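Local coordinates for protein P-granule scaffold (Caenorhabditis japonica, PDB 5W4A) that probably acts as a scaffold in the assembly of P granules, the germ granules of nematodes that are linked to mRNA repression, at residues L22-Y25 and A26-D30; V34-P37 and N38-N41; D195-L198 and N199-Q203; D59-Q62 and I63-S67; L168-D171 and A172-T176. All coordinates share one frame; numbering follows the deposited sequence. Where two conformers were deposited one is given.

Interaction 1. Residues L22-Y25 and A26-D30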
loop_
_atom_site.group_PDB
_atom_site.type_symbol
_atom_site.label_atom_id
_atom_site.label_comp_id
_atom_site.label_asym_id
_atom_site.label_seq_id
_atom_site.Cartn_x
_atom_site.Cartn_y
_atom_site.Cartn_z
ATOM N N LEU C 22 -21.459 7.405 -10.063
ATOM C CA LEU C 22 -22.160 7.265 -8.786
ATOM C C LEU C 22 -21.884 8.467 -7.895
ATOM O O LEU C 22 -22.793 8.988 -7.231
ATOM C CB LEU C 22 -21.736 5.969 -8.091
ATOM C CG LEU C 22 -22.313 5.698 -6.698
ATOM C CD1 LEU C 22 -23.810 5.499 -6.782
ATOM C CD2 LEU C 22 -21.677 4.464 -6.074
ATOM N N ALA C 23 -20.621 8.889 -7.833
ATOM C CA ALA C 23 -20.271 10.071 -7.059
ATOM C C ALA C 23 -21.031 11.298 -7.557
ATOM O O ALA C 23 -21.587 12.059 -6.767
ATOM C CB ALA C 23 -18.764 10.290 -7.140
ATOM N N LEU C 24 -21.023 11.519 -8.864
ATOM C CA LEU C 24 -21.711 12.662 -9.429
ATOM C C LEU C 24 -23.203 12.587 -9.136
ATOM O O LEU C 24 -23.819 13.598 -8.770
ATOM C CB LEU C 24 -21.477 12.711 -10.940
ATOM C CG LEU C 24 -22.230 13.842 -11.665
ATOM C CD1 LEU C 24 -21.847 15.231 -11.109
ATOM C CD2 LEU C 24 -21.943 13.782 -13.151
ATOM N N TYR C 25 -23.798 11.402 -9.299
ATOM C CA TYR C 25 -25.211 11.233 -8.984
ATOM C C TYR C 25 -25.506 11.679 -7.555
ATOM O O TYR C 25 -26.465 12.419 -7.306
ATOM C CB TYR C 25 -25.653 9.772 -9.199
ATOM C CG TYR C 25 -27.134 9.622 -8.929
ATOM C CD1 TYR C 25 -28.045 9.775 -9.951
ATOM C CD2 TYR C 25 -27.612 9.417 -7.644
ATOM C CE1 TYR C 25 -29.409 9.689 -9.704
ATOM C CE2 TYR C 25 -28.961 9.345 -7.387
ATOM C CZ TYR C 25 -29.852 9.483 -8.426
ATOM O OH TYR C 25 -31.197 9.418 -8.145
ATOM N N ALA C 26 -24.689 11.236 -6.601
ATOM C CA ALA C 26 -24.965 11.514 -5.197
ATOM C C ALA C 26 -24.836 12.997 -4.888
ATOM O O ALA C 26 -25.623 13.549 -4.101
ATOM C CB ALA C 26 -24.014 10.702 -4.314
ATOM N N VAL C 27 -23.840 13.659 -5.488
ATOM C CA VAL C 27 -23.637 15.090 -5.285
ATOM C C VAL C 27 -24.811 15.900 -5.835
ATOM O O VAL C 27 -25.198 16.932 -5.255
ATOM C CB VAL C 27 -22.296 15.514 -5.917
ATOM C CG1 VAL C 27 -22.233 17.043 -6.112
ATOM C CG2 VAL C 27 -21.116 14.990 -5.042
ATOM N N ASN C 28 -25.361 15.485 -6.981
ATOM C CA ASN C 28 -26.484 16.183 -7.596
ATOM C C ASN C 28 -27.810 15.892 -6.897
ATOM O O ASN C 28 -28.666 16.776 -6.826
ATOM C CB ASN C 28 -26.601 15.806 -9.076
ATOM C CG ASN C 28 -25.645 16.592 -9.955
ATOM O OD1 ASN C 28 -25.315 17.751 -9.652
ATOM N ND2 ASN C 28 -25.236 16.002 -11.076
ATOM N N ASN C 29 -27.989 14.695 -6.351
ATOM C CA ASN C 29 -29.305 14.226 -5.929
ATOM C C ASN C 29 -29.404 13.958 -4.435
ATOM O O ASN C 29 -30.233 13.129 -4.028
ATOM C CB ASN C 29 -29.660 12.965 -6.709
ATOM C CG ASN C 29 -29.887 13.260 -8.181
ATOM O OD1 ASN C 29 -30.944 13.777 -8.570
ATOM N ND2 ASN C 29 -28.898 12.974 -9.001
ATOM N N ASP C 30 -28.573 14.611 -3.611
ATOM C CA ASP C 30 -28.565 14.274 -2.190
ATOM C C ASP C 30 -29.915 14.556 -1.530
ATOM O O ASP C 30 -30.346 13.794 -0.670
ATOM C CB ASP C 30 -27.401 14.978 -1.439
ATOM C CG ASP C 30 -27.450 16.486 -1.463
ATOM O OD1 ASP C 30 -27.875 17.088 -2.453
ATOM O OD2 ASP C 30 -26.976 17.085 -0.467
#

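Interaction 2. Residues V34-P37 and N38-N41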
loop_
_atom_site.group_PDB
_atom_site.type_symbol
_atom_site.label_atom_id
_atom_site.label_comp_id
_atom_site.label_asym_id
_atom_site.label_seq_id
_atom_site.Cartn_x
_atom_site.Cartn_y
_atom_site.Cartn_z
ATOM N N VAL C 34 -32.381 11.827 0.461
ATOM C CA VAL C 34 -32.979 12.048 1.781
ATOM C C VAL C 34 -34.496 11.870 1.732
ATOM O O VAL C 34 -35.081 11.164 2.561
ATOM C CB VAL C 34 -32.608 13.456 2.301
ATOM C CG1 VAL C 34 -33.397 13.821 3.558
ATOM C CG2 VAL C 34 -31.140 13.552 2.574
ATOM N N SER C 35 -35.161 12.521 0.780
ATOM C CA SER C 35 -36.598 12.774 0.898
ATOM C C SER C 35 -37.476 11.757 0.187
ATOM O O SER C 35 -38.630 11.573 0.587
ATOM C CB SER C 35 -36.918 14.169 0.361
ATOM O OG SER C 35 -36.201 15.132 1.113
ATOM N N ASP C 36 -36.992 11.124 -0.873
ATOM C CA ASP C 36 -37.782 10.141 -1.624
ATOM C C ASP C 36 -36.819 9.126 -2.201
ATOM O O ASP C 36 -36.644 9.014 -3.427
ATOM C CB ASP C 36 -38.606 10.821 -2.712
ATOM C CG ASP C 36 -39.770 9.968 -3.187
ATOM O OD1 ASP C 36 -39.859 8.786 -2.782
ATOM O OD2 ASP C 36 -40.594 10.499 -3.964
ATOM N N PRO C 37 -36.140 8.369 -1.341
ATOM C CA PRO C 37 -35.107 7.465 -1.838
ATOM C C PRO C 37 -35.640 6.365 -2.756
ATOM O O PRO C 37 -34.892 5.883 -3.610
ATOM C CB PRO C 37 -34.481 6.897 -0.550
ATOM C CG PRO C 37 -35.491 7.098 0.498
ATOM C CD PRO C 37 -36.270 8.330 0.122
ATOM N N ASN C 38 -36.907 5.952 -2.627
ATOM C CA ASN C 38 -37.427 4.943 -3.545
ATOM C C ASN C 38 -37.578 5.460 -4.970
ATOM O O ASN C 38 -37.607 4.656 -5.905
ATOM C CB ASN C 38 -38.763 4.409 -3.042
ATOM C CG ASN C 38 -38.602 3.649 -1.761
ATOM O OD1 ASN C 38 -37.598 2.967 -1.559
ATOM N ND2 ASN C 38 -39.552 3.803 -0.865
ATOM N N LYS C 39 -37.614 6.769 -5.170
ATOM C CA LYS C 39 -37.639 7.290 -6.527
ATOM C C LYS C 39 -36.255 7.643 -7.023
ATOM O O LYS C 39 -36.103 7.982 -8.203
ATOM C CB LYS C 39 -38.546 8.524 -6.622
ATOM C CG LYS C 39 -39.918 8.204 -7.225
ATOM C CD LYS C 39 -41.028 8.925 -6.519
ATOM C CE LYS C 39 -42.185 9.175 -7.461
ATOM N NZ LYS C 39 -42.736 7.902 -8.003
ATOM N N ALA C 40 -35.261 7.588 -6.144
ATOM C CA ALA C 40 -33.886 7.812 -6.535
ATOM C C ALA C 40 -33.286 6.535 -7.108
ATOM O O ALA C 40 -33.852 5.444 -7.038
ATOM C CB ALA C 40 -33.047 8.276 -5.339
ATOM N N ASN C 41 -32.111 6.682 -7.686
ATOM C CA ASN C 41 -31.413 5.535 -8.230
ATOM C C ASN C 41 -31.115 4.507 -7.136
ATOM O O ASN C 41 -30.624 4.854 -6.052
ATOM C CB ASN C 41 -30.115 5.991 -8.887
ATOM C CG ASN C 41 -29.309 4.827 -9.406
ATOM O OD1 ASN C 41 -28.526 4.247 -8.672
ATOM N ND2 ASN C 41 -29.517 4.461 -10.670
HETATM O O HOH W 1 -39.015 6.963 -0.877
HETATM O O HOH W 2 -34.194 3.636 -4.996
#

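Interaction 3. Residues D195-L198 and N199-Q203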
loop_
_atom_site.group_PDB
_atom_site.type_symbol
_atom_site.label_atom_id
_atom_site.label_comp_id
_atom_site.label_asym_id
_atom_site.label_seq_id
_atom_site.Cartn_x
_atom_site.Cartn_y
_atom_site.Cartn_z
ATOM N N ASP C 195 -15.546 5.723 8.160
ATOM C CA ASP C 195 -15.253 6.982 8.832
ATOM C C ASP C 195 -14.301 7.860 8.031
ATOM O O ASP C 195 -14.463 9.084 8.026
ATOM C CB ASP C 195 -14.715 6.718 10.236
ATOM C CG ASP C 195 -15.811 6.297 11.208
ATOM O OD1 ASP C 195 -17.012 6.466 10.885
ATOM O OD2 ASP C 195 -15.484 5.772 12.299
ATOM N N ASN C 196 -13.314 7.271 7.326
ATOM C CA ASN C 196 -12.460 8.046 6.425
ATOM C C ASN C 196 -13.286 8.749 5.346
ATOM O O ASN C 196 -13.072 9.927 5.049
ATOM C CB ASN C 196 -11.421 7.156 5.747
ATOM C CG ASN C 196 -10.342 6.690 6.697
ATOM O OD1 ASN C 196 -10.226 7.142 7.858
ATOM N ND2 ASN C 196 -9.529 5.754 6.200
ATOM N N PHE C 197 -14.228 8.026 4.748
ATOM C CA PHE C 197 -15.099 8.629 3.743
ATOM C C PHE C 197 -15.996 9.701 4.364
ATOM O O PHE C 197 -16.090 10.822 3.825
ATOM C CB PHE C 197 -15.936 7.546 3.063
ATOM C CG PHE C 197 -16.921 8.092 2.074
ATOM C CD1 PHE C 197 -16.530 9.048 1.156
ATOM C CD2 PHE C 197 -18.208 7.616 2.033
ATOM C CE1 PHE C 197 -17.448 9.591 0.230
ATOM C CE2 PHE C 197 -19.119 8.138 1.083
ATOM C CZ PHE C 197 -18.714 9.108 0.194
ATOM N N LEU C 198 -16.638 9.384 5.498
ATOM C CA LEU C 198 -17.481 10.374 6.186
ATOM C C LEU C 198 -16.692 11.644 6.540
ATOM O O LEU C 198 -17.245 12.763 6.507
ATOM C CB LEU C 198 -18.116 9.750 7.439
ATOM C CG LEU C 198 -19.194 8.689 7.235
ATOM C CD1 LEU C 198 -19.544 7.900 8.473
ATOM C CD2 LEU C 198 -20.485 9.387 6.707
ATOM N N ASN C 199 -15.403 11.520 6.862
ATOM C CA ASN C 199 -14.619 12.703 7.197
ATOM C C ASN C 199 -14.553 13.674 6.025
ATOM O O ASN C 199 -14.545 14.895 6.223
ATOM C CB ASN C 199 -13.214 12.290 7.657
ATOM C CG ASN C 199 -12.306 13.479 7.903
ATOM O OD1 ASN C 199 -12.501 14.236 8.853
ATOM N ND2 ASN C 199 -11.310 13.649 7.048
ATOM N N ARG C 200 -14.506 13.162 4.798
ATOM C CA ARG C 200 -14.561 14.035 3.646
ATOM C C ARG C 200 -15.985 14.534 3.432
ATOM O O ARG C 200 -16.190 15.717 3.145
ATOM C CB ARG C 200 -14.064 13.324 2.389
ATOM C CG ARG C 200 -12.590 12.917 2.398
ATOM C CD ARG C 200 -11.609 14.126 2.270
ATOM N NE ARG C 200 -11.947 15.099 1.222
ATOM C CZ ARG C 200 -11.551 15.041 -0.057
ATOM N NH1 ARG C 200 -10.796 14.037 -0.524
ATOM N NH2 ARG C 200 -11.916 16.006 -0.891
ATOM N N LEU C 201 -16.976 13.658 3.571
ATOM C CA LEU C 201 -18.362 14.060 3.329
ATOM C C LEU C 201 -18.836 15.103 4.312
ATOM O O LEU C 201 -19.650 15.969 3.966
ATOM C CB LEU C 201 -19.296 12.868 3.450
ATOM C CG LEU C 201 -19.533 11.968 2.272
ATOM C CD1 LEU C 201 -20.696 11.060 2.670
ATOM C CD2 LEU C 201 -19.854 12.741 0.996
ATOM N N ASP C 202 -18.421 14.987 5.567
ATOM C CA ASP C 202 -18.894 15.947 6.549
ATOM C C ASP C 202 -18.614 17.385 6.111
ATOM O O ASP C 202 -19.319 18.296 6.554
ATOM C CB ASP C 202 -18.266 15.655 7.904
ATOM C CG ASP C 202 -18.902 14.463 8.606
ATOM O OD1 ASP C 202 -20.096 14.141 8.379
ATOM O OD2 ASP C 202 -18.190 13.855 9.436
ATOM N N GLN C 203 -17.633 17.614 5.228
ATOM C CA GLN C 203 -17.287 18.969 4.785
ATOM C C GLN C 203 -18.005 19.433 3.521
ATOM O O GLN C 203 -17.965 20.634 3.216
ATOM C CB GLN C 203 -15.781 19.071 4.556
ATOM C CG GLN C 203 -14.987 18.801 5.800
ATOM C CD GLN C 203 -15.314 19.791 6.937
ATOM O OE1 GLN C 203 -15.598 20.972 6.693
ATOM N NE2 GLN C 203 -15.282 19.305 8.182
#

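Interaction 4. Residues D59-Q62 and I63-S67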
loop_
_atom_site.group_PDB
_atom_site.type_symbol
_atom_site.label_atom_id
_atom_site.label_comp_id
_atom_site.label_asym_id
_atom_site.label_seq_id
_atom_site.Cartn_x
_atom_site.Cartn_y
_atom_site.Cartn_z
ATOM N N ASP C 59 -29.180 -2.305 -12.554
ATOM C CA ASP C 59 -29.085 -0.999 -11.898
ATOM C C ASP C 59 -27.642 -0.513 -11.845
ATOM O O ASP C 59 -27.360 0.666 -12.064
ATOM C CB ASP C 59 -29.615 -1.060 -10.461
ATOM C CG ASP C 59 -31.121 -1.310 -10.376
ATOM O OD1 ASP C 59 -31.854 -0.924 -11.311
ATOM O OD2 ASP C 59 -31.553 -1.863 -9.339
ATOM N N ILE C 60 -26.733 -1.415 -11.505
ATOM C CA ILE C 60 -25.324 -1.077 -11.393
ATOM C C ILE C 60 -24.733 -0.783 -12.768
ATOM O O ILE C 60 -24.040 0.222 -12.965
ATOM C CB ILE C 60 -24.594 -2.231 -10.689
ATOM C CG1 ILE C 60 -25.053 -2.318 -9.234
ATOM C CG2 ILE C 60 -23.090 -2.050 -10.781
ATOM C CD1 ILE C 60 -24.537 -3.596 -8.519
ATOM N N VAL C 61 -25.014 -1.651 -13.748
ATOM C CA VAL C 61 -24.466 -1.457 -15.089
ATOM C C VAL C 61 -24.928 -0.121 -15.662
ATOM O O VAL C 61 -24.171 0.568 -16.360
ATOM C CB VAL C 61 -24.852 -2.646 -15.996
ATOM C CG1 VAL C 61 -24.396 -2.414 -17.455
ATOM C CG2 VAL C 61 -24.242 -3.936 -15.464
ATOM N N GLN C 62 -26.177 0.276 -15.370
ATOM C CA GLN C 62 -26.714 1.523 -15.904
ATOM C C GLN C 62 -25.962 2.736 -15.385
ATOM O O GLN C 62 -25.767 3.718 -16.120
ATOM C CB GLN C 62 -28.203 1.649 -15.565
ATOM C CG GLN C 62 -29.104 0.739 -16.378
ATOM C CD GLN C 62 -29.001 1.018 -17.858
ATOM O OE1 GLN C 62 -29.004 2.177 -18.283
ATOM N NE2 GLN C 62 -28.870 -0.039 -18.651
ATOM N N ILE C 63 -25.575 2.715 -14.101
ATOM C CA ILE C 63 -24.791 3.803 -13.537
ATOM C C ILE C 63 -23.374 3.786 -14.101
ATOM O O ILE C 63 -22.777 4.842 -14.346
ATOM C CB ILE C 63 -24.796 3.704 -11.996
ATOM C CG1 ILE C 63 -26.109 4.253 -11.420
ATOM C CG2 ILE C 63 -23.591 4.438 -11.363
ATOM C CD1 ILE C 63 -26.304 5.780 -11.572
ATOM N N LEU C 64 -22.805 2.594 -14.295
ATOM C CA LEU C 64 -21.436 2.476 -14.801
ATOM C C LEU C 64 -21.332 2.877 -16.266
ATOM O O LEU C 64 -20.312 3.437 -16.694
ATOM C CB LEU C 64 -20.942 1.042 -14.622
ATOM C CG LEU C 64 -20.657 0.587 -13.189
ATOM C CD1 LEU C 64 -20.139 -0.817 -13.234
ATOM C CD2 LEU C 64 -19.658 1.525 -12.474
ATOM N N PHE C 65 -22.357 2.585 -17.059
ATOM C CA PHE C 65 -22.316 2.816 -18.502
ATOM C C PHE C 65 -23.518 3.645 -18.947
ATOM O O PHE C 65 -24.399 3.146 -19.657
ATOM C CB PHE C 65 -22.277 1.484 -19.254
ATOM C CG PHE C 65 -21.079 0.620 -18.927
ATOM C CD1 PHE C 65 -19.890 0.752 -19.632
ATOM C CD2 PHE C 65 -21.142 -0.341 -17.924
ATOM C CE1 PHE C 65 -18.798 -0.044 -19.340
ATOM C CE2 PHE C 65 -20.059 -1.143 -17.632
ATOM C CZ PHE C 65 -18.874 -0.997 -18.345
ATOM N N PRO C 66 -23.569 4.920 -18.571
ATOM C CA PRO C 66 -24.674 5.776 -19.029
ATOM C C PRO C 66 -24.604 6.038 -20.528
ATOM O O PRO C 66 -23.571 5.862 -21.176
ATOM C CB PRO C 66 -24.475 7.062 -18.225
ATOM C CG PRO C 66 -23.031 7.092 -17.892
ATOM C CD PRO C 66 -22.625 5.659 -17.712
ATOM N N SER C 67 -25.736 6.456 -21.092
ATOM C CA SER C 67 -25.757 6.760 -22.519
ATOM C C SER C 67 -24.746 7.849 -22.835
ATOM O O SER C 67 -24.570 8.806 -22.069
ATOM C CB SER C 67 -27.151 7.203 -22.964
ATOM O OG SER C 67 -27.131 7.601 -24.329
#

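Interaction 5. Residues L168-D171 and A172-T176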
loop_
_atom_site.group_PDB
_atom_site.type_symbol
_atom_site.label_atom_id
_atom_site.label_comp_id
_atom_site.label_asym_id
_atom_site.label_seq_id
_atom_site.Cartn_x
_atom_site.Cartn_y
_atom_site.Cartn_z
ATOM N N LEU C 168 -8.852 6.582 -1.841
ATOM C CA LEU C 168 -10.023 6.047 -2.533
ATOM C C LEU C 168 -10.909 5.255 -1.573
ATOM O O LEU C 168 -11.548 4.264 -1.952
ATOM C CB LEU C 168 -9.579 5.207 -3.738
ATOM C CG LEU C 168 -8.927 6.014 -4.866
ATOM C CD1 LEU C 168 -8.381 5.097 -5.931
ATOM C CD2 LEU C 168 -9.911 7.044 -5.453
ATOM N N ASP C 169 -11.017 5.748 -0.334
ATOM C CA ASP C 169 -11.916 5.164 0.658
ATOM C C ASP C 169 -13.344 5.018 0.148
ATOM O O ASP C 169 -14.006 4.027 0.472
ATOM C CB ASP C 169 -11.870 6.005 1.941
ATOM C CG ASP C 169 -10.448 6.265 2.388
ATOM O OD1 ASP C 169 -9.771 7.111 1.737
ATOM O OD2 ASP C 169 -10.012 5.576 3.343
ATOM N N PHE C 170 -13.845 5.981 -0.640
ATOM C CA PHE C 170 -15.180 5.837 -1.203
ATOM C C PHE C 170 -15.311 4.547 -2.008
ATOM O O PHE C 170 -16.301 3.817 -1.884
ATOM C CB PHE C 170 -15.504 7.051 -2.086
ATOM C CG PHE C 170 -16.787 6.944 -2.837
ATOM C CD1 PHE C 170 -18.001 6.913 -2.137
ATOM C CD2 PHE C 170 -16.815 6.879 -4.224
ATOM C CE1 PHE C 170 -19.201 6.873 -2.820
ATOM C CE2 PHE C 170 -18.038 6.842 -4.909
ATOM C CZ PHE C 170 -19.213 6.824 -4.195
ATOM N N ASP C 171 -14.338 4.263 -2.863
ATOM C CA ASP C 171 -14.434 3.083 -3.711
ATOM C C ASP C 171 -14.377 1.822 -2.860
ATOM O O ASP C 171 -15.126 0.860 -3.123
ATOM C CB ASP C 171 -13.310 3.076 -4.743
ATOM C CG ASP C 171 -13.458 4.130 -5.815
ATOM O OD1 ASP C 171 -14.519 4.804 -5.844
ATOM O OD2 ASP C 171 -12.502 4.278 -6.628
ATOM N N ALA C 172 -13.479 1.793 -1.866
ATOM C CA ALA C 172 -13.405 0.632 -0.985
ATOM C C ALA C 172 -14.726 0.416 -0.276
ATOM O O ALA C 172 -15.195 -0.725 -0.153
ATOM C CB ALA C 172 -12.261 0.797 0.021
ATOM N N TYR C 173 -15.365 1.510 0.149
ATOM C CA TYR C 173 -16.662 1.434 0.827
ATOM C C TYR C 173 -17.750 0.911 -0.102
ATOM O O TYR C 173 -18.542 0.044 0.289
ATOM C CB TYR C 173 -17.039 2.810 1.386
ATOM C CG TYR C 173 -18.284 2.755 2.239
ATOM C CD1 TYR C 173 -18.241 2.130 3.484
ATOM C CD2 TYR C 173 -19.482 3.252 1.792
ATOM C CE1 TYR C 173 -19.352 2.027 4.272
ATOM C CE2 TYR C 173 -20.639 3.181 2.622
ATOM C CZ TYR C 173 -20.540 2.556 3.841
ATOM O OH TYR C 173 -21.626 2.404 4.693
ATOM N N VAL C 174 -17.822 1.441 -1.327
ATOM C CA VAL C 174 -18.816 0.967 -2.292
ATOM C C VAL C 174 -18.631 -0.517 -2.564
ATOM O O VAL C 174 -19.596 -1.289 -2.528
ATOM C CB VAL C 174 -18.749 1.772 -3.598
ATOM C CG1 VAL C 174 -19.715 1.205 -4.636
ATOM C CG2 VAL C 174 -19.072 3.271 -3.373
ATOM N N PHE C 175 -17.395 -0.951 -2.855
ATOM C CA PHE C 175 -17.167 -2.387 -3.086
ATOM C C PHE C 175 -17.577 -3.216 -1.874
ATOM O O PHE C 175 -18.163 -4.293 -2.023
ATOM C CB PHE C 175 -15.697 -2.677 -3.429
ATOM C CG PHE C 175 -15.295 -2.317 -4.853
ATOM C CD1 PHE C 175 -15.910 -2.933 -5.948
ATOM C CD2 PHE C 175 -14.260 -1.397 -5.108
ATOM C CE1 PHE C 175 -15.536 -2.631 -7.269
ATOM C CE2 PHE C 175 -13.875 -1.111 -6.432
ATOM C CZ PHE C 175 -14.523 -1.709 -7.504
ATOM N N THR C 176 -17.249 -2.755 -0.669
ATOM C CA THR C 176 -17.629 -3.489 0.528
ATOM C C THR C 176 -19.140 -3.656 0.604
ATOM O O THR C 176 -19.639 -4.755 0.893
ATOM C CB THR C 176 -17.089 -2.771 1.764
ATOM O OG1 THR C 176 -15.653 -2.878 1.788
ATOM C CG2 THR C 176 -17.644 -3.352 3.044
#

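Interaction 1. Residues L22-Y25 and A26-D30
N29 folds back over the aromatic ring of Y25 where helix 20-28 runs out. The backbone oxygen of Y25 takes two hydrogen bonds from this one residue. N29 N reaches Y25 O at 2.9 Å, nearly in line with the carbonyl bond, but the N-H is clearly bent. N29 ND2 reaches Y25 O at 3.0 Å, in the carbonyl plane and on a lone pair, with an N-H...O angle of 153°. The oxygen also lies close to the plane of the asparagine amide. The same ND2 stands over one face of the Y25 ring, 3.3 Å above its plane and offset toward the rim. Ring and amide planes are 24° apart, so the amide is only moderately tilted to the ring. N29 CB adds a CH-pi contact, 4.1 Å from the centroid of the Y25 ring. Y25 holds its CG beside its own carbonyl carbon (chi1 -177°), which sets ring and gripped oxygen close together. Just before N29, A26 N, V27 N and N28 N bond to L22 O, A23 O and L24 O in regular helical fashion. L24 CD1 meets N28 ND2 at 3.5 Å. The hydroxyl of Y25 is paired with N41 N, in the loop before helix 42-47. A carbonyl in the last helical turn thus gains a side-chain donor, and that bond plus the ring face probably limit rotation of the N29 amide.

Interaction 2. Residues V34-P37 and N38-N41
D36, the first residue to leave helix 30-35, meets K39 directly and N38 through a water. Its carbonyl closes a turn: K39 N donates to D36 O at 3.0 Å, from a position 50° out of the carbonyl plane. A40 N adds a weak bond to the same oxygen. The carboxylate swings to the side of its carbonyl carbon (chi1 -160°), and its two oxygens do different work. D36 OD1 takes a bond from a water at 2.8 Å. That water in turn accepts from N38 N at 2.9 Å, so it bridges the carboxylate to the start of the next segment. D36 OD2 faces the aliphatic part of the lysine. K39 CD is placed 3.0 Å from D36 OD2, a distance so short, on an exposed lysine, that it is doubtful. The lysine chain is bent at chi2 and chi4, and its NZ stays 5.3 Å from D36 OD2; the opposite charges may attract but do not touch. P37 comes next and starts a second, overlapping turn. A40 N donates to P37 O at 3.1 Å, from well above the carbonyl plane (74° out of it). A second water donates to P37 O at 2.7 Å and to A40 O, also at 2.7 Å, and so ties the two carbonyls. The backbone angles of P37, N38 and K39 fit two successive type I turns. This surface link carries the chain from helix 30-35 to helix 42-47. A40 packs back on L32 and L33 of the first helix, while N41 caps the second through its OD1 and A44 N.

Interaction 3. Residues D195-L198 and N199-Q203
F197 and L201 are the main apolar pair, one turn apart on helix 187-201. L201 CG sits over one face of the phenylalanine ring, 4.0 Å from the F197 centroid and 24° off the ring normal. The nearest atoms are F197 CZ and L201 CG, at 3.6 Å. L201 CD1 reaches F197 CE2 at 3.7 Å, toward the rim of the same ring. F197 turns its CG to the side of its carbonyl carbon (chi1 176°), and this brings one ring face under L201. With an alanine in place of F197, L201 CG and CD1 would probably lose the flat surface they rest on, and a gap would open beside I212. Next to this pair, L198 CD2 stands 4.4 Å from L201 CD1. The helix is amphipathic here: F197, L198 and L201 are buried, D195 and N199 exposed. Its backbone sets the spacing, with L201 N to F197 O at 3.0 Å and D202 N to L198 O at 2.7 Å. D202 forms a salt bridge with R213 of helix 206-213. R200 forms one with E10 of strand 9-11. Further out, the F197 ring meets that of F170, planes at about 45°, and L198 packs on A209 and R213. N196 ND2 bonds to D169 OD2 in its own chain and to L132 O of the second subunit.

Interaction 4. Residues D59-Q62 and I63-S67
I60 with L64, and V61 with F65, form buried apolar contacts one helical turn apart, at the C-terminal end of helix 57-64. I60 and L64 lie side by side and point the same way, with I60 CG2 4.0 Å from L64 CD1. The leucine also folds over the carbonyl of its partner: L64 CG is 3.4 Å from I60 O. V61 and F65 meet at a slant, and V61 CG1 touches F65 CD2 at 3.9 Å. CG1 of V61 is the branch beside the carbonyl carbon (chi1 175°), which leads it toward the following turn. The F65 ring presents its edge to the carbonyl of the same valine, with F65 CD2 3.5 Å from V61 O and that oxygen near the ring plane. V61 O also accepts from F65 N at 2.8 Å, so backbone and ring edge share one oxygen. F65 has already left helical angles, yet this bond still holds it to the last turn. L64 N bonds to I60 O at 3.0 Å, while the bond from I63 N to D59 O is weak at 3.4 Å. P66 follows F65, with its CD near Q62 O. Three helices cover the apolar side of the turn. L64 and F65 pack on helix 71-84, through T80, S77 and L81. V61 rests on E91 and R95 of helix 89-100, and R95 forms a cation-pi contact with F65. I63 faces L22 of helix 20-28, and its carbonyl takes a bond from N21.

Interaction 5. Residues L168-D171 and A172-T176
V174 packs against F170, one turn earlier on helix 169-179. Its CB lies 3.6 Å from F170 O. From there it forks, and CG2 does the touching. V174 CG2 lies on the side of its own backbone N (CG1 at chi1 176°), and comes within 3.2 Å of F170 O. It then reaches the ring, with F170 CE1 and F170 CZ each 3.6 Å from V174 CG2. This is a CH-pi contact: the methyl is 3.8 Å from the centroid of F170, 18° off the normal, over one face. A serine in place of F170 would probably strip V174 CG2 of this surface and leave a gap beside I14. F175 approaches its own partner differently, with CD2 3.1 Å from D171 O, obliquely to the ring. The bond from F175 N to that same D171 O, 2.9 Å long, is almost straight at 176°. T176 OG1 bonds to A172 O at 2.9 Å, and T176 N reaches the same oxygen from the opposite face of its plane. A172 O thus accepts twice, and the hydroxyl spends its proton inside the helix. The D171 carboxylate takes T16 OG1, Y17 N and F18 N, and so ties the helix to strand 14-16 and the chain after it. F175 makes edge-to-face contacts with F18 and F19, and packs on A83 and L84 of helix 71-84. Y173 OH bonds to R194 of helix 187-201.

Overall arrangement
Interaction 1 touches three of the other contacts. Its Y25 OH lies 2.9 Å from N41 N of interaction 2, a probable hydrogen bond. Its L22 N is 3.9 Å from I63 CG2 of interaction 4, and its L22 CD2 is 3.9 Å from both F170 CZ and V174 CG2 of interaction 5. Between interactions 3 and 5, F197 CZ and F170 CD1 are 3.3 Å apart. Interactions 2 and 4 touch through N41 ND2 and I63 CG1. Interactions 3 and 4 are the farthest apart, with centres about 25 Å from each other. Interactions 3 and 5 also face the second subunit, whose K134 packs on N196 and forms a salt bridge with D169.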